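Long-range contact in esterase (PDB 7ATL), which hydrolyses carboxylic esters and also shows promiscuous acyltransferase activity, as a family VIII carboxylesterase built on a beta-lactamase-like fold: residues V29-V38 with A271-R282. Sequence-based numbering, arbitrary orientation.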
ATOM      1  N   VAL A  29      10.032   7.568   9.808  1.00 29.55           N
ATOM      2  CA  VAL A  29      11.286   7.318   9.055  1.00 29.12           C
ATOM      3  C   VAL A  29      11.052   7.785   7.620  1.00 29.27           C
ATOM      4  O   VAL A  29      10.109   7.282   7.010  1.00 32.22           O
ATOM      5  CB  VAL A  29      11.659   5.835   9.122  1.00 29.19           C
ATOM      6  CG1 VAL A  29      12.919   5.552   8.319  1.00 31.60           C
ATOM      7  CG2 VAL A  29      11.805   5.384  10.560  1.00 29.85           C
ATOM      8  N   VAL A  30      11.845   8.740   7.139  1.00 29.85           N
ATOM      9  CA  VAL A  30      11.751   9.328   5.771  1.00 30.91           C
ATOM     10  C   VAL A  30      13.077   9.104   5.028  1.00 29.13           C
ATOM     11  O   VAL A  30      14.116   9.537   5.540  1.00 28.44           O
ATOM     12  CB  VAL A  30      11.409  10.825   5.829  1.00 31.43           C
ATOM     13  CG1 VAL A  30      11.510  11.460   4.456  1.00 30.74           C
ATOM     14  CG2 VAL A  30      10.042  11.086   6.443  1.00 31.86           C
ATOM     15  N   LEU A  31      13.022   8.469   3.860  1.00 29.17           N
ATOM     16  CA  LEU A  31      14.184   8.161   2.982  1.00 30.37           C
ATOM     17  C   LEU A  31      13.979   8.831   1.607  1.00 33.29           C
ATOM     18  O   LEU A  31      12.846   8.782   1.046  1.00 33.57           O
ATOM     19  CB  LEU A  31      14.307   6.646   2.825  1.00 31.06           C
ATOM     20  CG  LEU A  31      14.437   5.819   4.108  1.00 33.68           C
ATOM     21  CD1 LEU A  31      14.695   4.346   3.784  1.00 36.67           C
ATOM     22  CD2 LEU A  31      15.536   6.330   5.020  1.00 33.68           C
ATOM     23  N   ILE A  32      15.019   9.465   1.066  1.00 31.63           N
ATOM     24  CA  ILE A  32      14.991  10.060  -0.300  1.00 30.54           C
ATOM     25  C   ILE A  32      16.236   9.600  -1.058  1.00 31.00           C
ATOM     26  O   ILE A  32      17.355   9.735  -0.506  1.00 30.97           O
ATOM     27  CB  ILE A  32      14.890  11.593  -0.253  1.00 30.01           C
ATOM     28  CG1 ILE A  32      13.675  12.047   0.551  1.00 29.95           C
ATOM     29  CG2 ILE A  32      14.893  12.165  -1.664  1.00 30.98           C
ATOM     30  CD1 ILE A  32      13.880  13.371   1.234  1.00 31.83           C
ATOM     31  N   ALA A  33      16.024   9.071  -2.265  1.00 30.50           N
ATOM     32  CA  ALA A  33      17.069   8.686  -3.234  1.00 30.24           C
ATOM     33  C   ALA A  33      16.964   9.609  -4.447  1.00 29.29           C
ATOM     34  O   ALA A  33      15.831  10.015  -4.789  1.00 27.20           O
ATOM     35  CB  ALA A  33      16.890   7.240  -3.626  1.00 31.60           C
ATOM     36  N   ARG A  34      18.102   9.973  -5.034  1.00 30.49           N
ATOM     37  CA  ARG A  34      18.154  10.510  -6.416  1.00 31.63           C
ATOM     38  C   ARG A  34      19.093   9.628  -7.234  1.00 30.26           C
ATOM     39  O   ARG A  34      20.208   9.310  -6.746  1.00 27.29           O
ATOM     40  CB  ARG A  34      18.574  11.979  -6.450  1.00 33.59           C
ATOM     41  CG  ARG A  34      18.387  12.607  -7.823  1.00 35.41           C
ATOM     42  CD  ARG A  34      19.000  13.980  -7.895  1.00 34.96           C
ATOM     43  NE  ARG A  34      18.257  14.862  -7.007  1.00 39.63           N
ATOM     44  CZ  ARG A  34      18.730  15.431  -5.894  1.00 41.84           C
ATOM     45  NH1 ARG A  34      19.982  15.239  -5.496  1.00 44.14           N
ATOM     46  NH2 ARG A  34      17.937  16.207  -5.177  1.00 38.59           N
ATOM     47  N   HIS A  35      18.633   9.200  -8.411  1.00 30.03           N
ATOM     48  CA  HIS A  35      19.369   8.225  -9.255  1.00 30.91           C
ATOM     49  C   HIS A  35      19.855   7.040  -8.399  1.00 30.68           C
ATOM     50  O   HIS A  35      20.945   6.520  -8.693  1.00 30.85           O
ATOM     51  CB  HIS A  35      20.530   8.932  -9.964  1.00 31.57           C
ATOM     52  CG  HIS A  35      20.079   9.757 -11.109  1.00 35.57           C
ATOM     53  ND1 HIS A  35      19.569   9.172 -12.291  1.00 37.45           N
ATOM     54  CD2 HIS A  35      20.057  11.101 -11.275  1.00 35.60           C
ATOM     55  CE1 HIS A  35      19.263  10.132 -13.135  1.00 36.80           C
ATOM     56  NE2 HIS A  35      19.559  11.331 -12.531  1.00 38.06           N
ATOM     57  N   GLY A  36      19.078   6.617  -7.389  1.00 30.99           N
ATOM     58  CA  GLY A  36      19.305   5.358  -6.650  1.00 28.65           C
ATOM     59  C   GLY A  36      20.160   5.537  -5.422  1.00 28.15           C
ATOM     60  O   GLY A  36      20.376   4.568  -4.743  1.00 30.29           O
ATOM     61  N   ARG A  37      20.678   6.727  -5.169  1.00 31.72           N
ATOM     62  CA  ARG A  37      21.596   6.982  -4.035  1.00 33.76           C
ATOM     63  C   ARG A  37      20.765   7.655  -2.951  1.00 33.28           C
ATOM     64  O   ARG A  37      20.033   8.620  -3.269  1.00 31.74           O
ATOM     65  CB  ARG A  37      22.783   7.851  -4.472  1.00 34.88           C
ATOM     66  CG  ARG A  37      23.659   8.358  -3.332  1.00 34.57           C
ATOM     67  CD  ARG A  37      24.976   8.948  -3.846  1.00 37.42           C
ATOM     68  NE  ARG A  37      24.839  10.376  -4.041  1.00 37.95           N
ATOM     69  CZ  ARG A  37      24.811  11.260  -3.054  1.00 39.99           C
ATOM     70  NH1 ARG A  37      24.947  10.864  -1.804  1.00 43.91           N
ATOM     71  NH2 ARG A  37      24.650  12.542  -3.308  1.00 37.76           N
ATOM     72  N   VAL A  38      20.865   7.158  -1.726  1.00 31.51           N
ATOM     73  CA  VAL A  38      20.157   7.744  -0.561  1.00 31.15           C
ATOM     74  C   VAL A  38      20.786   9.124  -0.310  1.00 30.59           C
ATOM     75  O   VAL A  38      21.913   9.180   0.159  1.00 34.69           O
ATOM     76  CB  VAL A  38      20.238   6.773   0.638  1.00 32.70           C
ATOM     77  CG1 VAL A  38      19.855   7.416   1.967  1.00 36.83           C
ATOM     78  CG2 VAL A  38      19.423   5.513   0.411  1.00 29.03           C
ATOM     79  N   ALA A 271      11.480   0.946   6.222  1.00 27.76           N
ATOM     80  CA  ALA A 271      11.516   1.983   5.173  1.00 28.54           C
ATOM     81  C   ALA A 271      12.516   1.586   4.074  1.00 29.35           C
ATOM     82  O   ALA A 271      12.159   1.713   2.894  1.00 29.34           O
ATOM     83  CB  ALA A 271      11.835   3.311   5.819  1.00 28.14           C
ATOM     84  N   ASP A 272      13.701   1.078   4.426  1.00 30.65           N
ATOM     85  CA  ASP A 272      14.767   0.755   3.436  1.00 29.98           C
ATOM     86  C   ASP A 272      14.306  -0.354   2.500  1.00 28.76           C
ATOM     87  O   ASP A 272      14.741  -0.326   1.327  1.00 32.56           O
ATOM     88  CB  ASP A 272      16.096   0.361   4.086  1.00 30.74           C
ATOM     89  CG  ASP A 272      16.817   1.600   4.569  1.00 33.25           C
ATOM     90  OD1 ASP A 272      17.396   2.262   3.727  1.00 33.02           O
ATOM     91  OD2 ASP A 272      16.691   1.950   5.765  1.00 38.96           O
ATOM     92  N   ASP A 273      13.514  -1.310   2.991  1.00 28.03           N
ATOM     93  CA  ASP A 273      12.967  -2.392   2.132  1.00 27.74           C
ATOM     94  C   ASP A 273      11.984  -1.720   1.168  1.00 25.88           C
ATOM     95  O   ASP A 273      12.056  -1.992  -0.009  1.00 26.09           O
ATOM     96  CB  ASP A 273      12.395  -3.568   2.934  1.00 31.59           C
ATOM     97  CG  ASP A 273      13.402  -4.559   3.529  1.00 31.84           C
ATOM     98  OD1 ASP A 273      14.587  -4.571   3.124  1.00 31.77           O
ATOM     99  OD2 ASP A 273      12.983  -5.334   4.399  1.00 34.16           O
ATOM    100  N   VAL A 274      11.182  -0.768   1.622  1.00 26.26           N
ATOM    101  CA  VAL A 274      10.192  -0.075   0.744  1.00 25.81           C
ATOM    102  C   VAL A 274      10.939   0.738  -0.320  1.00 27.48           C
ATOM    103  O   VAL A 274      10.451   0.809  -1.464  1.00 26.94           O
ATOM    104  CB  VAL A 274       9.235   0.797   1.579  1.00 25.19           C
ATOM    105  CG1 VAL A 274       8.297   1.642   0.722  1.00 24.77           C
ATOM    106  CG2 VAL A 274       8.445  -0.054   2.563  1.00 25.21           C
ATOM    107  N   LEU A 275      12.077   1.335   0.031  1.00 28.83           N
ATOM    108  CA  LEU A 275      12.845   2.180  -0.912  1.00 29.75           C
ATOM    109  C   LEU A 275      13.419   1.293  -2.016  1.00 29.80           C
ATOM    110  O   LEU A 275      13.426   1.748  -3.171  1.00 27.60           O
ATOM    111  CB  LEU A 275      13.958   2.925  -0.177  1.00 33.37           C
ATOM    112  CG  LEU A 275      14.811   3.815  -1.082  1.00 35.29           C
ATOM    113  CD1 LEU A 275      13.945   4.772  -1.888  1.00 35.64           C
ATOM    114  CD2 LEU A 275      15.818   4.600  -0.272  1.00 37.01           C
ATOM    115  N   GLN A 276      13.885   0.084  -1.666  1.00 31.72           N
ATOM    116  CA  GLN A 276      14.354  -0.945  -2.635  1.00 31.75           C
ATOM    117  C   GLN A 276      13.208  -1.211  -3.603  1.00 31.90           C
ATOM    118  O   GLN A 276      13.440  -1.196  -4.822  1.00 33.46           O
ATOM    119  CB  GLN A 276      14.726  -2.268  -1.957  1.00 38.09           C
ATOM    120  CG  GLN A 276      16.132  -2.325  -1.372  1.00 42.04           C
ATOM    121  CD  GLN A 276      17.122  -1.872  -2.419  1.00 47.03           C
ATOM    122  OE1 GLN A 276      17.246  -2.462  -3.505  1.00 44.60           O
ATOM    123  NE2 GLN A 276      17.787  -0.766  -2.123  1.00 45.39           N
ATOM    124  N   LEU A 277      12.009  -1.443  -3.065  1.00 28.00           N
ATOM    125  CA  LEU A 277      10.802  -1.723  -3.880  1.00 27.64           C
ATOM    126  C   LEU A 277      10.527  -0.549  -4.844  1.00 28.17           C
ATOM    127  O   LEU A 277      10.264  -0.791  -6.036  1.00 27.73           O
ATOM    128  CB  LEU A 277       9.622  -1.957  -2.936  1.00 26.72           C
ATOM    129  CG  LEU A 277       8.251  -1.880  -3.597  1.00 26.42           C
ATOM    130  CD1 LEU A 277       8.124  -2.997  -4.633  1.00 27.37           C
ATOM    131  CD2 LEU A 277       7.132  -1.948  -2.561  1.00 26.17           C
ATOM    132  N   VAL A 278      10.532   0.687  -4.350  1.00 26.82           N
ATOM    133  CA  VAL A 278      10.134   1.868  -5.162  1.00 27.21           C
ATOM    134  C   VAL A 278      11.199   2.136  -6.244  1.00 28.23           C
ATOM    135  O   VAL A 278      10.795   2.407  -7.408  1.00 30.85           O
ATOM    136  CB  VAL A 278       9.864   3.089  -4.270  1.00 26.78           C
ATOM    137  CG1 VAL A 278       9.572   4.334  -5.088  1.00 27.05           C
ATOM    138  CG2 VAL A 278       8.728   2.824  -3.287  1.00 27.56           C
ATOM    139  N   GLU A 279      12.494   2.058  -5.918  1.00 27.11           N
ATOM    140  CA  GLU A 279      13.594   2.193  -6.914  1.00 26.57           C
ATOM    141  C   GLU A 279      13.396   1.150  -8.024  1.00 25.89           C
ATOM    142  O   GLU A 279      13.403   1.533  -9.211  1.00 25.61           O
ATOM    143  CB  GLU A 279      14.967   2.048  -6.254  1.00 27.98           C
ATOM    144  CG  GLU A 279      15.546   3.376  -5.817  1.00 29.42           C
ATOM    145  CD  GLU A 279      15.805   4.304  -6.987  1.00 29.61           C
ATOM    146  OE1 GLU A 279      16.716   3.964  -7.797  1.00 30.59           O
ATOM    147  OE2 GLU A 279      15.066   5.324  -7.108  1.00 28.19           O
ATOM    148  N   THR A 280      13.147  -0.106  -7.657  1.00 25.40           N
ATOM    149  CA  THR A 280      12.875  -1.226  -8.597  1.00 26.64           C
ATOM    150  C   THR A 280      11.709  -0.885  -9.540  1.00 29.19           C
ATOM    151  O   THR A 280      11.829  -1.112 -10.757  1.00 29.64           O
ATOM    152  CB  THR A 280      12.595  -2.509  -7.817  1.00 27.09           C
ATOM    153  OG1 THR A 280      13.714  -2.743  -6.960  1.00 25.88           O
ATOM    154  CG2 THR A 280      12.379  -3.699  -8.724  1.00 28.71           C
ATOM    155  N   LEU A 281      10.622  -0.350  -9.002  1.00 29.24           N
ATOM    156  CA  LEU A 281       9.447   0.071  -9.792  1.00 29.94           C
ATOM    157  C   LEU A 281       9.836   1.239 -10.695  1.00 30.08           C
ATOM    158  O   LEU A 281       9.271   1.322 -11.779  1.00 36.05           O
ATOM    159  CB  LEU A 281       8.302   0.451  -8.839  1.00 30.20           C
ATOM    160  CG  LEU A 281       7.711  -0.697  -8.013  1.00 28.77           C
ATOM    161  CD1 LEU A 281       6.380  -0.287  -7.415  1.00 28.92           C
ATOM    162  CD2 LEU A 281       7.533  -1.979  -8.830  1.00 27.86           C
ATOM    163  N   ARG A 282      10.742   2.111 -10.271  1.00 28.74           N
ATOM    164  CA  ARG A 282      11.074   3.336 -11.046  1.00 30.52           C
ATOM    165  C   ARG A 282      11.861   2.994 -12.329  1.00 31.15           C
ATOM    166  O   ARG A 282      11.628   3.684 -13.335  1.00 34.86           O
ATOM    167  CB  ARG A 282      11.870   4.326 -10.188  1.00 31.34           C
ATOM    168  CG  ARG A 282      12.266   5.591 -10.934  1.00 31.67           C
ATOM    169  CD  ARG A 282      12.941   6.621 -10.046  1.00 33.09           C
ATOM    170  NE  ARG A 282      14.294   6.208  -9.705  1.00 33.53           N
ATOM    171  CZ  ARG A 282      15.362   6.317 -10.487  1.00 31.20           C
ATOM    172  NH1 ARG A 282      15.273   6.843 -11.705  1.00 29.42           N
ATOM    173  NH2 ARG A 282      16.522   5.873 -10.030  1.00 31.91           N
TER
HETATM  174  O   HOH W   1      16.178   7.584  -6.938  1.00 35.35           O
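Leu31 and Leu275 form the apolar centre of a contact in which a helix packs against a sheet, with CB of Leu31 4.0 Å from CD2 of Leu275. Leu275 extends with CG anti to its backbone nitrogen (chi1 180°), and its two methyls divide the work: CD2 also meets CG2 of Val38, while CD1 faces CB of Ala33 at 4.2 Å. Nearer the helix start, CB of Ala271 sits 3.5 Å from CG1 of Val29 and also touches CD1 of Leu31. That same CD1 lies against the carboxylate of Asp272, whose side chain crosses the leucine at about a right angle and whose OD1 is salt-bridged to Arg57.

At the other end the helix presents charged groups to the type I' turn from Arg34 to Arg37. OE1 of Glu279 approaches CA of Gly36, and a water joins the two segments, accepting from Gly36 N at 3.1 Å and donating to Glu279 OE2. Arg282 reaches the turn with NH2, near CA of His35, and holds the carboxylate in a two-pronged salt bridge, NE to OE2 at 2.8 Å and NH2 to OE1 at 2.9 Å; from outside, Ser356 OG also bonds OE2. Such a pairing probably favours the ionised carboxylate.

Strand 29-34 and the helix run roughly the same way, their axes 31° apart and 8.9 Å at closest approach. Packing through alternate strand residues, Val29, Leu31 and Ala33, exemplifies the helix-on-sheet layering of the beta-lactamase-like fold. The helix lies over one face of the antiparallel sheet, where strand 27-34 is flanked by strands 37-44 and 355-361; Ala271, Val274 and Val278 reach the latter, and Leu277 packs on helix 67-80.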